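Local coordinates for conserved domain protein (Bacillus anthracis, PDB 3FBQ) that is of unknown function but is built mainly of beta strands, with regions probably related to E-set domains, at residues 169-174 with 231-236; 178-183 with 197-202; 237-242 with 285-290. All blocks are in the same frame, centred on the assembly; numbering follows the deposited sequence.

Interaction 1. Residues 169-174 with 231-236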
ATOM      1  N   VAL A 169     -23.708  12.579 -22.207  1.00 30.19           N
ATOM      2  CA  VAL A 169     -23.932  11.183 -22.512  1.00 30.12           C
ATOM      3  C   VAL A 169     -22.815  10.729 -23.456  1.00 30.81           C
ATOM      4  O   VAL A 169     -22.367  11.536 -24.267  1.00 31.28           O
ATOM      5  CB  VAL A 169     -25.363  10.969 -23.105  1.00 30.30           C
ATOM      6  CG1 VAL A 169     -25.537  11.719 -24.439  1.00 28.77           C
ATOM      7  CG2 VAL A 169     -25.714   9.481 -23.226  1.00 29.20           C
ATOM      8  N   ALA A 170     -22.335   9.479 -23.346  1.00 30.94           N
ATOM      9  CA  ALA A 170     -21.275   9.012 -24.240  1.00 31.76           C
ATOM     10  C   ALA A 170     -21.420   7.544 -24.652  1.00 32.34           C
ATOM     11  O   ALA A 170     -21.551   6.701 -23.816  1.00 32.58           O
ATOM     12  CB  ALA A 170     -19.889   9.301 -23.649  1.00 31.03           C
ATOM     13  N   MET A 171     -21.355   7.242 -25.949  1.00 32.98           N
ATOM     14  CA  MET A 171     -21.797   5.943 -26.433  1.00 33.22           C
ATOM     15  C   MET A 171     -20.666   5.256 -27.187  1.00 31.91           C
ATOM     16  O   MET A 171     -20.282   5.729 -28.241  1.00 32.68           O
ATOM     17  CB  MET A 171     -23.083   6.114 -27.274  1.00 33.55           C
ATOM     18  CG  MET A 171     -24.208   7.036 -26.568  1.00 39.18           C
ATOM     19  SD  MET A 171     -25.456   7.851 -27.715  1.00 51.07           S
ATOM     20  CE  MET A 171     -24.694   9.416 -28.225  1.00 46.76           C
ATOM     21  N   SER A 172     -20.094   4.191 -26.615  1.00 29.87           N
ATOM     22  CA  SER A 172     -19.120   3.357 -27.308  1.00 28.71           C
ATOM     23  C   SER A 172     -19.830   2.190 -27.931  1.00 28.31           C
ATOM     24  O   SER A 172     -21.023   2.047 -27.800  1.00 28.79           O
ATOM     25  CB  SER A 172     -18.085   2.788 -26.348  1.00 29.62           C
ATOM     26  OG  SER A 172     -18.605   1.716 -25.552  1.00 31.04           O
ATOM     27  N   PRO A 173     -19.098   1.319 -28.600  1.00 27.88           N
ATOM     28  CA  PRO A 173     -19.778   0.207 -29.244  1.00 28.63           C
ATOM     29  C   PRO A 173     -20.257  -0.884 -28.257  1.00 28.79           C
ATOM     30  O   PRO A 173     -21.105  -1.753 -28.605  1.00 29.50           O
ATOM     31  CB  PRO A 173     -18.691  -0.372 -30.149  1.00 28.00           C
ATOM     32  CG  PRO A 173     -17.785   0.736 -30.350  1.00 27.02           C
ATOM     33  CD  PRO A 173     -17.736   1.481 -29.109  1.00 27.95           C
ATOM     34  N   VAL A 174     -19.751  -0.782 -27.046  1.00 27.35           N
ATOM     35  CA  VAL A 174     -19.730  -1.863 -26.104  1.00 26.28           C
ATOM     36  C   VAL A 174     -20.573  -1.394 -24.891  1.00 26.72           C
ATOM     37  O   VAL A 174     -21.196  -2.199 -24.183  1.00 26.28           O
ATOM     38  CB  VAL A 174     -18.211  -2.093 -25.746  1.00 26.20           C
ATOM     39  CG1 VAL A 174     -17.837  -1.536 -24.459  1.00 19.10           C
ATOM     40  CG2 VAL A 174     -17.844  -3.504 -25.839  1.00 27.08           C
ATOM     41  N   GLN A 231     -24.983  -0.757 -20.281  1.00 31.91           N
ATOM     42  CA  GLN A 231     -24.988  -1.715 -21.382  1.00 32.28           C
ATOM     43  C   GLN A 231     -24.978  -1.096 -22.759  1.00 32.90           C
ATOM     44  O   GLN A 231     -25.476   0.018 -22.933  1.00 33.64           O
ATOM     45  CB  GLN A 231     -26.265  -2.560 -21.296  1.00 32.22           C
ATOM     46  CG  GLN A 231     -26.335  -3.464 -20.076  1.00 31.22           C
ATOM     47  CD  GLN A 231     -27.570  -4.316 -20.120  1.00 28.87           C
ATOM     48  OE1 GLN A 231     -28.370  -4.322 -19.198  1.00 30.04           O
ATOM     49  NE2 GLN A 231     -27.761  -4.996 -21.220  1.00 23.95           N
ATOM     50  N   LYS A 232     -24.413  -1.829 -23.733  1.00 32.97           N
ATOM     51  CA  LYS A 232     -24.593  -1.506 -25.148  1.00 32.03           C
ATOM     52  C   LYS A 232     -25.988  -0.922 -25.298  1.00 32.94           C
ATOM     53  O   LYS A 232     -26.981  -1.631 -25.113  1.00 33.69           O
ATOM     54  CB  LYS A 232     -24.490  -2.758 -26.002  1.00 30.39           C
ATOM     55  CG  LYS A 232     -23.713  -2.527 -27.235  1.00 27.50           C
ATOM     56  CD  LYS A 232     -24.149  -3.404 -28.334  1.00 25.42           C
ATOM     57  CE  LYS A 232     -23.568  -2.986 -29.674  1.00 29.76           C
ATOM     58  NZ  LYS A 232     -23.916  -1.613 -30.210  1.00 34.74           N
ATOM     59  N   LEU A 233     -26.053   0.384 -25.528  1.00 33.37           N
ATOM     60  CA  LEU A 233     -27.258   1.041 -26.009  1.00 34.22           C
ATOM     61  C   LEU A 233     -27.935   0.330 -27.194  1.00 33.66           C
ATOM     62  O   LEU A 233     -27.294   0.048 -28.171  1.00 34.06           O
ATOM     63  CB  LEU A 233     -26.875   2.438 -26.476  1.00 34.58           C
ATOM     64  CG  LEU A 233     -28.029   3.310 -26.920  1.00 36.63           C
ATOM     65  CD1 LEU A 233     -29.132   3.323 -25.837  1.00 37.32           C
ATOM     66  CD2 LEU A 233     -27.500   4.693 -27.157  1.00 38.47           C
ATOM     67  N   ASN A 234     -29.236   0.078 -27.114  1.00 34.10           N
ATOM     68  CA  ASN A 234     -29.973  -0.587 -28.216  1.00 34.01           C
ATOM     69  C   ASN A 234     -30.127   0.273 -29.462  1.00 32.91           C
ATOM     70  O   ASN A 234     -30.542   1.412 -29.361  1.00 32.41           O
ATOM     71  CB  ASN A 234     -31.369  -1.048 -27.771  1.00 34.23           C
ATOM     72  CG  ASN A 234     -32.084  -1.808 -28.879  1.00 34.70           C
ATOM     73  OD1 ASN A 234     -32.435  -1.226 -29.911  1.00 35.70           O
ATOM     74  ND2 ASN A 234     -32.240  -3.117 -28.704  1.00 31.66           N
ATOM     75  N   GLU A 235     -29.825  -0.276 -30.630  1.00 32.63           N
ATOM     76  CA  GLU A 235     -29.675   0.578 -31.844  1.00 32.97           C
ATOM     77  C   GLU A 235     -30.954   1.252 -32.334  1.00 33.12           C
ATOM     78  O   GLU A 235     -30.881   2.287 -33.021  1.00 32.80           O
ATOM     79  CB  GLU A 235     -28.998  -0.151 -32.999  1.00 31.93           C
ATOM     80  CG  GLU A 235     -27.476  -0.262 -32.849  1.00 35.99           C
ATOM     81  CD  GLU A 235     -26.690   1.097 -32.956  1.00 40.05           C
ATOM     82  OE1 GLU A 235     -27.021   1.943 -33.836  1.00 44.33           O
ATOM     83  OE2 GLU A 235     -25.709   1.291 -32.201  1.00 36.44           O
ATOM     84  N   ASN A 236     -32.107   0.651 -32.001  1.00 32.47           N
ATOM     85  CA  ASN A 236     -33.389   1.184 -32.390  1.00 32.25           C
ATOM     86  C   ASN A 236     -33.954   2.170 -31.376  1.00 32.34           C
ATOM     87  O   ASN A 236     -35.056   2.664 -31.582  1.00 33.74           O
ATOM     88  CB  ASN A 236     -34.446   0.081 -32.545  1.00 32.25           C
ATOM     89  CG  ASN A 236     -34.203  -0.863 -33.714  1.00 33.25           C
ATOM     90  OD1 ASN A 236     -33.732  -0.479 -34.819  1.00 30.00           O
ATOM     91  ND2 ASN A 236     -34.593  -2.127 -33.493  1.00 33.65           N
TER
HETATM   92  O   HOH W   1     -23.955   1.739 -26.320  1.00 41.32           O
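M171 and L233 make the one apolar side-chain contact between 169-174 and 231-236. The SD of M171 meets the CD2 of L233 at 3.8 Å, and the CG of M171 lies near the same methyl at 4.1 Å. The two side chains run obliquely past each other. L233 holds its CG opposite the backbone N (chi1 -176°), which carries the CD2 branch to the sulfur. The M171 chain bends at chi3, so its CE turns away from 231-236. This is the tightly packed side of the contact.

A water lies next to this apolar pair. It accepts from the N of L233 at 2.6 Å and donates to the O of S172 at 3.3 Å. The two backbones are thus joined through solvent at this point. No direct hydrogen bond between the segments is clear.

The loose side belongs to K232, which is exposed. Its aliphatic chain passes the carbonyl of P173, with CG and CE nearest the O. The bend at chi4 (-61°) leaves NZ 3.2 Å from the O of P173, but the angle is too poor for a hydrogen bond. The NZ also has a long salt bridge to the OE2 of E235, at 4.0 Å, probably a weak attraction.

Each segment also has a local turn. The OG of S172 accepts from the N of V174 at 3.1 Å, an ST turn. The OD1 of N234 accepts from the N of N236, an Asx turn.

The segment 169-174 ends strand 162-171 and enters the short turn to strand 175-184. F176 of that next strand packs on both M171 and L233. M171 also lies on K149 of strand 149-157, while P173 and V174 reach helix 24-27.

Interaction 2. Residues 178-183 with 197-202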
ATOM      1  N   LEU A 178     -23.499   7.798 -18.563  1.00 23.49           N
ATOM      2  CA  LEU A 178     -24.250   9.011 -18.152  1.00 25.15           C
ATOM      3  C   LEU A 178     -23.495   9.862 -17.109  1.00 25.40           C
ATOM      4  O   LEU A 178     -23.236   9.408 -15.994  1.00 25.05           O
ATOM      5  CB  LEU A 178     -25.650   8.666 -17.635  1.00 24.88           C
ATOM      6  CG  LEU A 178     -26.560   7.935 -18.638  1.00 27.10           C
ATOM      7  CD1 LEU A 178     -27.860   7.621 -17.969  1.00 27.31           C
ATOM      8  CD2 LEU A 178     -26.805   8.634 -19.965  1.00 25.89           C
ATOM      9  N   TYR A 179     -23.151  11.085 -17.484  1.00 25.71           N
ATOM     10  CA  TYR A 179     -22.569  12.005 -16.549  1.00 26.90           C
ATOM     11  C   TYR A 179     -23.631  12.902 -15.948  1.00 27.84           C
ATOM     12  O   TYR A 179     -24.462  13.489 -16.632  1.00 27.49           O
ATOM     13  CB  TYR A 179     -21.644  12.905 -17.281  1.00 26.34           C
ATOM     14  CG  TYR A 179     -20.468  12.232 -17.873  1.00 28.51           C
ATOM     15  CD1 TYR A 179     -19.265  12.109 -17.146  1.00 22.84           C
ATOM     16  CD2 TYR A 179     -20.505  11.761 -19.219  1.00 31.58           C
ATOM     17  CE1 TYR A 179     -18.162  11.543 -17.706  1.00 22.39           C
ATOM     18  CE2 TYR A 179     -19.368  11.178 -19.800  1.00 27.80           C
ATOM     19  CZ  TYR A 179     -18.209  11.080 -19.031  1.00 27.28           C
ATOM     20  OH  TYR A 179     -17.093  10.510 -19.589  1.00 32.69           O
ATOM     21  N   TYR A 180     -23.556  13.079 -14.657  1.00 29.51           N
ATOM     22  CA  TYR A 180     -24.536  13.912 -14.016  1.00 31.00           C
ATOM     23  C   TYR A 180     -24.138  14.285 -12.560  1.00 31.51           C
ATOM     24  O   TYR A 180     -23.057  13.906 -12.083  1.00 30.63           O
ATOM     25  CB  TYR A 180     -25.847  13.159 -14.059  1.00 31.26           C
ATOM     26  CG  TYR A 180     -25.817  11.974 -13.140  1.00 32.95           C
ATOM     27  CD1 TYR A 180     -25.226  10.762 -13.531  1.00 32.78           C
ATOM     28  CD2 TYR A 180     -26.366  12.069 -11.846  1.00 33.99           C
ATOM     29  CE1 TYR A 180     -25.192   9.671 -12.640  1.00 32.78           C
ATOM     30  CE2 TYR A 180     -26.346  10.982 -10.953  1.00 31.81           C
ATOM     31  CZ  TYR A 180     -25.762   9.805 -11.351  1.00 30.52           C
ATOM     32  OH  TYR A 180     -25.790   8.772 -10.468  1.00 27.76           O
ATOM     33  N   ASN A 181     -25.010  15.037 -11.871  1.00 32.72           N
ATOM     34  CA  ASN A 181     -24.715  15.522 -10.502  1.00 33.36           C
ATOM     35  C   ASN A 181     -25.950  15.785  -9.714  1.00 34.72           C
ATOM     36  O   ASN A 181     -26.996  16.010 -10.295  1.00 35.46           O
ATOM     37  CB  ASN A 181     -23.863  16.788 -10.483  1.00 31.77           C
ATOM     38  CG  ASN A 181     -24.475  17.899 -11.258  1.00 30.52           C
ATOM     39  OD1 ASN A 181     -25.562  18.408 -10.964  1.00 26.41           O
ATOM     40  ND2 ASN A 181     -23.767  18.296 -12.273  1.00 31.19           N
ATOM     41  N   GLN A 182     -25.802  15.771  -8.385  1.00 36.39           N
ATOM     42  CA  GLN A 182     -26.881  16.026  -7.453  1.00 37.25           C
ATOM     43  C   GLN A 182     -26.571  17.359  -6.865  1.00 38.26           C
ATOM     44  O   GLN A 182     -25.397  17.682  -6.668  1.00 37.43           O
ATOM     45  CB  GLN A 182     -26.954  14.955  -6.347  1.00 37.03           C
ATOM     46  CG  GLN A 182     -25.662  14.646  -5.603  1.00 38.41           C
ATOM     47  CD  GLN A 182     -25.818  13.533  -4.545  1.00 42.05           C
ATOM     48  OE1 GLN A 182     -25.543  13.732  -3.332  1.00 41.04           O
ATOM     49  NE2 GLN A 182     -26.222  12.350  -4.999  1.00 44.16           N
ATOM     50  N   GLU A 183     -27.641  18.134  -6.645  1.00 40.29           N
ATOM     51  CA  GLU A 183     -27.648  19.333  -5.787  1.00 41.69           C
ATOM     52  C   GLU A 183     -28.638  19.217  -4.607  1.00 42.71           C
ATOM     53  O   GLU A 183     -29.735  18.672  -4.758  1.00 42.94           O
ATOM     54  CB  GLU A 183     -27.941  20.557  -6.618  1.00 41.09           C
ATOM     55  CG  GLU A 183     -26.808  20.913  -7.546  1.00 42.88           C
ATOM     56  CD  GLU A 183     -27.273  21.815  -8.681  1.00 47.31           C
ATOM     57  OE1 GLU A 183     -28.038  22.769  -8.397  1.00 49.72           O
ATOM     58  OE2 GLU A 183     -26.892  21.570  -9.855  1.00 46.83           O
ATOM     59  N   VAL A 197     -27.801   9.856  -5.039  1.00 45.46           N
ATOM     60  CA  VAL A 197     -28.703   9.846  -6.218  1.00 44.67           C
ATOM     61  C   VAL A 197     -28.340   8.809  -7.275  1.00 44.47           C
ATOM     62  O   VAL A 197     -27.381   8.971  -8.009  1.00 44.94           O
ATOM     63  CB  VAL A 197     -28.781  11.213  -6.931  1.00 43.93           C
ATOM     64  CG1 VAL A 197     -29.932  11.221  -7.814  1.00 44.12           C
ATOM     65  CG2 VAL A 197     -28.926  12.326  -5.966  1.00 43.27           C
ATOM     66  N   GLU A 198     -29.158   7.773  -7.355  1.00 44.48           N
ATOM     67  CA  GLU A 198     -28.996   6.658  -8.258  1.00 44.40           C
ATOM     68  C   GLU A 198     -29.887   6.891  -9.431  1.00 43.09           C
ATOM     69  O   GLU A 198     -30.956   7.426  -9.251  1.00 44.02           O
ATOM     70  CB  GLU A 198     -29.536   5.399  -7.589  1.00 45.82           C
ATOM     71  CG  GLU A 198     -28.609   4.213  -7.725  1.00 50.04           C
ATOM     72  CD  GLU A 198     -27.432   4.346  -6.763  1.00 55.75           C
ATOM     73  OE1 GLU A 198     -26.332   3.885  -7.144  1.00 56.20           O
ATOM     74  OE2 GLU A 198     -27.622   4.934  -5.643  1.00 57.67           O
ATOM     75  N   LEU A 199     -29.469   6.466 -10.623  1.00 41.47           N
ATOM     76  CA  LEU A 199     -30.313   6.490 -11.803  1.00 38.83           C
ATOM     77  C   LEU A 199     -30.552   5.101 -12.321  1.00 39.03           C
ATOM     78  O   LEU A 199     -29.694   4.219 -12.288  1.00 38.33           O
ATOM     79  CB  LEU A 199     -29.665   7.260 -12.923  1.00 38.29           C
ATOM     80  CG  LEU A 199     -28.913   8.565 -12.713  1.00 36.05           C
ATOM     81  CD1 LEU A 199     -28.206   8.830 -14.033  1.00 34.02           C
ATOM     82  CD2 LEU A 199     -29.813   9.727 -12.312  1.00 32.96           C
ATOM     83  N   THR A 200     -31.744   4.928 -12.851  1.00 39.64           N
ATOM     84  CA  THR A 200     -32.192   3.667 -13.408  1.00 39.00           C
ATOM     85  C   THR A 200     -32.531   4.061 -14.811  1.00 37.60           C
ATOM     86  O   THR A 200     -33.062   5.166 -15.035  1.00 37.58           O
ATOM     87  CB  THR A 200     -33.432   3.163 -12.604  1.00 40.20           C
ATOM     88  OG1 THR A 200     -33.100   1.911 -11.985  1.00 42.87           O
ATOM     89  CG2 THR A 200     -34.729   3.084 -13.446  1.00 39.18           C
ATOM     90  N   VAL A 201     -32.211   3.191 -15.761  1.00 36.39           N
ATOM     91  CA  VAL A 201     -32.293   3.574 -17.162  1.00 34.89           C
ATOM     92  C   VAL A 201     -33.190   2.680 -18.010  1.00 34.55           C
ATOM     93  O   VAL A 201     -33.064   1.466 -17.975  1.00 32.94           O
ATOM     94  CB  VAL A 201     -30.867   3.749 -17.789  1.00 34.72           C
ATOM     95  CG1 VAL A 201     -30.954   4.212 -19.179  1.00 32.66           C
ATOM     96  CG2 VAL A 201     -30.052   4.782 -17.004  1.00 34.75           C
ATOM     97  N   LYS A 202     -34.104   3.314 -18.766  1.00 34.92           N
ATOM     98  CA  LYS A 202     -34.879   2.631 -19.822  1.00 35.13           C
ATOM     99  C   LYS A 202     -34.748   3.395 -21.136  1.00 34.41           C
ATOM    100  O   LYS A 202     -34.318   4.540 -21.090  1.00 34.57           O
ATOM    101  CB  LYS A 202     -36.350   2.538 -19.413  1.00 35.49           C
ATOM    102  CG  LYS A 202     -36.625   1.459 -18.393  1.00 38.20           C
ATOM    103  CD  LYS A 202     -38.107   1.131 -18.392  1.00 44.95           C
ATOM    104  CE  LYS A 202     -38.389  -0.102 -17.535  1.00 46.88           C
ATOM    105  NZ  LYS A 202     -39.776   0.001 -16.918  1.00 48.67           N
TER
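Y180 meets V197 and L199 from the facing strand. Its CG sits between the backbone N and the carbonyl carbon (chi1 70°), which points the ring across to both residues. Its OH donates to the O of V197 at 2.9 Å, in the plane of that carbonyl and near the edge of the ring. Over one face of the ring stands the CD1 of L199, 3.6 Å from the centroid and 20° off the normal. This is a CH-pi contact, displaced toward the rim. The CD2 of L199 lies at the CE2 side.

Farther along, the CD1 of L178 and the CG2 of V201 meet tip to tip at 3.7 Å. The same CD1 is 4.1 Å from the CD1 of L199, so L178 spans both residues.

The next shell sets these groups. W226 of strand 224-231 meets the Y180 ring, with planes at about 25°. L178 leans on F230 of that strand and on V169. Alongside 196-203 in the same sheet, strand 239-247 flanks L199 with V242 and V201 with L240.

The strand axes approach to 8.3 Å, and the backbones do not pair. Inward side chains fill the gap, as between the layers of a beta sandwich, consistent with the E-set clan.

Interaction 3. Residues 237-242 with 285-290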
ATOM      1  N   ALA A 237     -33.273   2.388 -30.257  1.00 31.20           N
ATOM      2  CA  ALA A 237     -33.697   3.351 -29.251  1.00 30.87           C
ATOM      3  C   ALA A 237     -33.506   4.784 -29.744  1.00 31.52           C
ATOM      4  O   ALA A 237     -32.473   5.127 -30.343  1.00 31.51           O
ATOM      5  CB  ALA A 237     -32.924   3.145 -27.946  1.00 30.36           C
ATOM      6  N   THR A 238     -34.503   5.612 -29.444  1.00 32.34           N
ATOM      7  CA  THR A 238     -34.549   7.044 -29.769  1.00 33.01           C
ATOM      8  C   THR A 238     -34.315   7.921 -28.531  1.00 34.63           C
ATOM      9  O   THR A 238     -33.767   9.022 -28.627  1.00 34.84           O
ATOM     10  CB  THR A 238     -35.964   7.405 -30.266  1.00 32.67           C
ATOM     11  OG1 THR A 238     -36.231   6.687 -31.475  1.00 30.20           O
ATOM     12  CG2 THR A 238     -36.098   8.911 -30.491  1.00 31.39           C
ATOM     13  N   LYS A 239     -34.758   7.438 -27.371  1.00 35.28           N
ATOM     14  CA  LYS A 239     -34.797   8.260 -26.192  1.00 36.61           C
ATOM     15  C   LYS A 239     -34.499   7.381 -24.985  1.00 36.65           C
ATOM     16  O   LYS A 239     -34.937   6.213 -24.956  1.00 36.86           O
ATOM     17  CB  LYS A 239     -36.198   8.878 -26.042  1.00 36.88           C
ATOM     18  CG  LYS A 239     -36.492  10.074 -26.963  1.00 39.84           C
ATOM     19  CD  LYS A 239     -37.847  10.671 -26.633  1.00 42.34           C
ATOM     20  CE  LYS A 239     -38.915   9.558 -26.697  1.00 47.25           C
ATOM     21  NZ  LYS A 239     -40.054   9.649 -25.667  1.00 50.70           N
ATOM     22  N   LEU A 240     -33.779   7.948 -24.005  1.00 35.59           N
ATOM     23  CA  LEU A 240     -33.572   7.306 -22.696  1.00 35.18           C
ATOM     24  C   LEU A 240     -34.496   7.917 -21.662  1.00 35.77           C
ATOM     25  O   LEU A 240     -34.630   9.154 -21.577  1.00 36.52           O
ATOM     26  CB  LEU A 240     -32.122   7.441 -22.197  1.00 33.68           C
ATOM     27  CG  LEU A 240     -31.103   6.654 -23.026  1.00 32.54           C
ATOM     28  CD1 LEU A 240     -29.646   7.066 -22.792  1.00 26.91           C
ATOM     29  CD2 LEU A 240     -31.278   5.148 -22.820  1.00 31.87           C
ATOM     30  N   ILE A 241     -35.124   7.055 -20.866  1.00 35.60           N
ATOM     31  CA  ILE A 241     -35.962   7.512 -19.765  1.00 35.48           C
ATOM     32  C   ILE A 241     -35.228   7.167 -18.477  1.00 35.72           C
ATOM     33  O   ILE A 241     -34.955   5.979 -18.173  1.00 35.84           O
ATOM     34  CB  ILE A 241     -37.442   6.948 -19.829  1.00 35.26           C
ATOM     35  CG1 ILE A 241     -38.128   7.338 -21.144  1.00 33.66           C
ATOM     36  CG2 ILE A 241     -38.278   7.508 -18.677  1.00 35.09           C
ATOM     37  CD1 ILE A 241     -38.021   6.284 -22.247  1.00 36.70           C
ATOM     38  N   VAL A 242     -34.868   8.221 -17.764  1.00 35.80           N
ATOM     39  CA  VAL A 242     -33.982   8.103 -16.619  1.00 36.43           C
ATOM     40  C   VAL A 242     -34.751   8.385 -15.345  1.00 37.12           C
ATOM     41  O   VAL A 242     -35.311   9.484 -15.172  1.00 37.14           O
ATOM     42  CB  VAL A 242     -32.803   9.129 -16.700  1.00 36.39           C
ATOM     43  CG1 VAL A 242     -31.911   9.035 -15.434  1.00 36.43           C
ATOM     44  CG2 VAL A 242     -31.944   8.927 -17.952  1.00 35.50           C
ATOM     45  N   ASP A 285     -38.007  12.046 -12.645  1.00 45.08           N
ATOM     46  CA  ASP A 285     -37.996  11.418 -14.027  1.00 42.69           C
ATOM     47  C   ASP A 285     -37.660  12.129 -15.380  1.00 41.67           C
ATOM     48  O   ASP A 285     -38.437  12.903 -15.869  1.00 40.78           O
ATOM     49  CB  ASP A 285     -39.252  10.602 -14.247  1.00 42.10           C
ATOM     50  CG  ASP A 285     -38.971   9.284 -14.896  1.00 40.59           C
ATOM     51  OD1 ASP A 285     -38.496   8.388 -14.215  1.00 43.12           O
ATOM     52  OD2 ASP A 285     -39.246   9.113 -16.076  1.00 33.59           O
ATOM     53  N   ILE A 286     -36.539  11.777 -16.014  1.00 40.03           N
ATOM     54  CA  ILE A 286     -35.969  12.522 -17.166  1.00 38.93           C
ATOM     55  C   ILE A 286     -35.831  11.880 -18.557  1.00 38.88           C
ATOM     56  O   ILE A 286     -35.455  10.729 -18.668  1.00 38.53           O
ATOM     57  CB  ILE A 286     -34.554  12.947 -16.864  1.00 38.08           C
ATOM     58  CG1 ILE A 286     -34.448  13.459 -15.458  1.00 39.08           C
ATOM     59  CG2 ILE A 286     -34.134  14.023 -17.772  1.00 34.30           C
ATOM     60  CD1 ILE A 286     -33.249  14.273 -15.256  1.00 39.60           C
ATOM     61  N   VAL A 287     -36.073  12.676 -19.609  1.00 39.27           N
ATOM     62  CA  VAL A 287     -36.038  12.242 -21.010  1.00 39.59           C
ATOM     63  C   VAL A 287     -34.922  12.837 -21.854  1.00 40.71           C
ATOM     64  O   VAL A 287     -34.821  14.043 -22.049  1.00 40.96           O
ATOM     65  CB  VAL A 287     -37.397  12.379 -21.671  1.00 38.81           C
ATOM     66  CG1 VAL A 287     -37.287  12.232 -23.185  1.00 36.94           C
ATOM     67  CG2 VAL A 287     -38.314  11.342 -21.054  1.00 37.21           C
ATOM     68  N   ILE A 288     -34.063  11.947 -22.318  1.00 41.63           N
ATOM     69  CA  ILE A 288     -32.899  12.302 -23.060  1.00 42.67           C
ATOM     70  C   ILE A 288     -33.066  11.844 -24.508  1.00 43.76           C
ATOM     71  O   ILE A 288     -33.298  10.652 -24.772  1.00 44.43           O
ATOM     72  CB  ILE A 288     -31.708  11.612 -22.419  1.00 42.53           C
ATOM     73  CG1 ILE A 288     -31.401  12.290 -21.076  1.00 43.13           C
ATOM     74  CG2 ILE A 288     -30.513  11.649 -23.328  1.00 42.18           C
ATOM     75  CD1 ILE A 288     -30.283  11.628 -20.244  1.00 41.58           C
ATOM     76  N   ASP A 289     -32.968  12.793 -25.434  1.00 44.33           N
ATOM     77  CA  ASP A 289     -32.905  12.492 -26.851  1.00 45.25           C
ATOM     78  C   ASP A 289     -31.555  11.890 -27.217  1.00 46.55           C
ATOM     79  O   ASP A 289     -30.538  12.596 -27.218  1.00 47.79           O
ATOM     80  CB  ASP A 289     -33.009  13.782 -27.656  1.00 45.31           C
ATOM     81  CG  ASP A 289     -34.457  14.245 -27.884  1.00 46.65           C
ATOM     82  OD1 ASP A 289     -35.324  14.067 -26.978  1.00 47.01           O
ATOM     83  OD2 ASP A 289     -34.705  14.797 -28.996  1.00 46.83           O
ATOM     84  N   LEU A 290     -31.506  10.602 -27.532  1.00 46.98           N
ATOM     85  CA  LEU A 290     -30.423  10.148 -28.372  1.00 47.42           C
ATOM     86  C   LEU A 290     -30.689  10.957 -29.653  1.00 49.15           C
ATOM     87  O   LEU A 290     -31.822  10.926 -30.243  1.00 49.58           O
ATOM     88  CB  LEU A 290     -30.520   8.644 -28.602  1.00 46.89           C
ATOM     89  CG  LEU A 290     -30.672   7.726 -27.370  1.00 46.11           C
ATOM     90  CD1 LEU A 290     -30.834   6.250 -27.699  1.00 45.04           C
ATOM     91  CD2 LEU A 290     -29.471   7.876 -26.492  1.00 46.80           C
TER
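L240 and L290 both place CG opposite the carbonyl carbon, beside the backbone N (chi1 -68° and -51°). This brings the CD1 of L240 to the CD2 of L290 at 3.8 Å. The two side chains cross at about a right angle. The other branch of L290, CD1, lies 3.8 Å from the CB of A237. L290 thus covers the start of 237-242 from the end of the partner strand.

From L240 onward the two strands pair along their backbones. L240 and I288 form an antiparallel hydrogen-bonded pair, with both N-to-O distances at 2.9 Å. V242 and I286 form the next such pair, each N giving to the opposite O at 2.7 Å. I241 with V287 is the non-hydrogen-bonded pair between them. K239 with D289 is another, on the far side of L240 and I288. The ladder frays beyond K239, where the N of L290 makes only a weak bond to the O of T238.

The two faces differ. L240, V242, I286 and I288 lie on the buried face. There the CG2 of V242 meets the CD1 of I288 at 3.9 Å, and M166 of strand 162-171 packs against I286 and I288. K239, I241, V287 and D289 lie on the more open face. The CG1 of I241 runs beside the CG2 of V287, and the CD of K239 touches the CG1 of V287 at 3.8 Å. K239 and D289 lie side by side, but NZ and OD1 are 6.6 Å apart, so no salt bridge forms.

Strand 281-289 is the outermost strand of its sheet within this chain, and strand 239-247 joins it to strand 196-203. The contact is a regular antiparallel edge pairing with one apolar face turned inward, as at the margin of a beta sandwich.

How the interactions relate
Interaction 2 is the buried contact, interaction 1 is on the surface, and interaction 3 is intermediate. All three belong to the same region of antiparallel strands. Interaction 3 is backbone pairing between neighbouring strands. Interaction 2 joins facing strands by side-chain packing and one tyrosine hydroxyl bond to a backbone carbonyl. Interaction 1 joins a strand end and its turn to a loop, through one apolar contact, a water and a lysine chain passing a carbonyl. The three touch. V169 packs on L178, linking interactions 1 and 2. L233 lies against L290 and L240, tying interaction 1 to interaction 3. A probable hydrogen bond from I241 N to K202 O joins interactions 2 and 3.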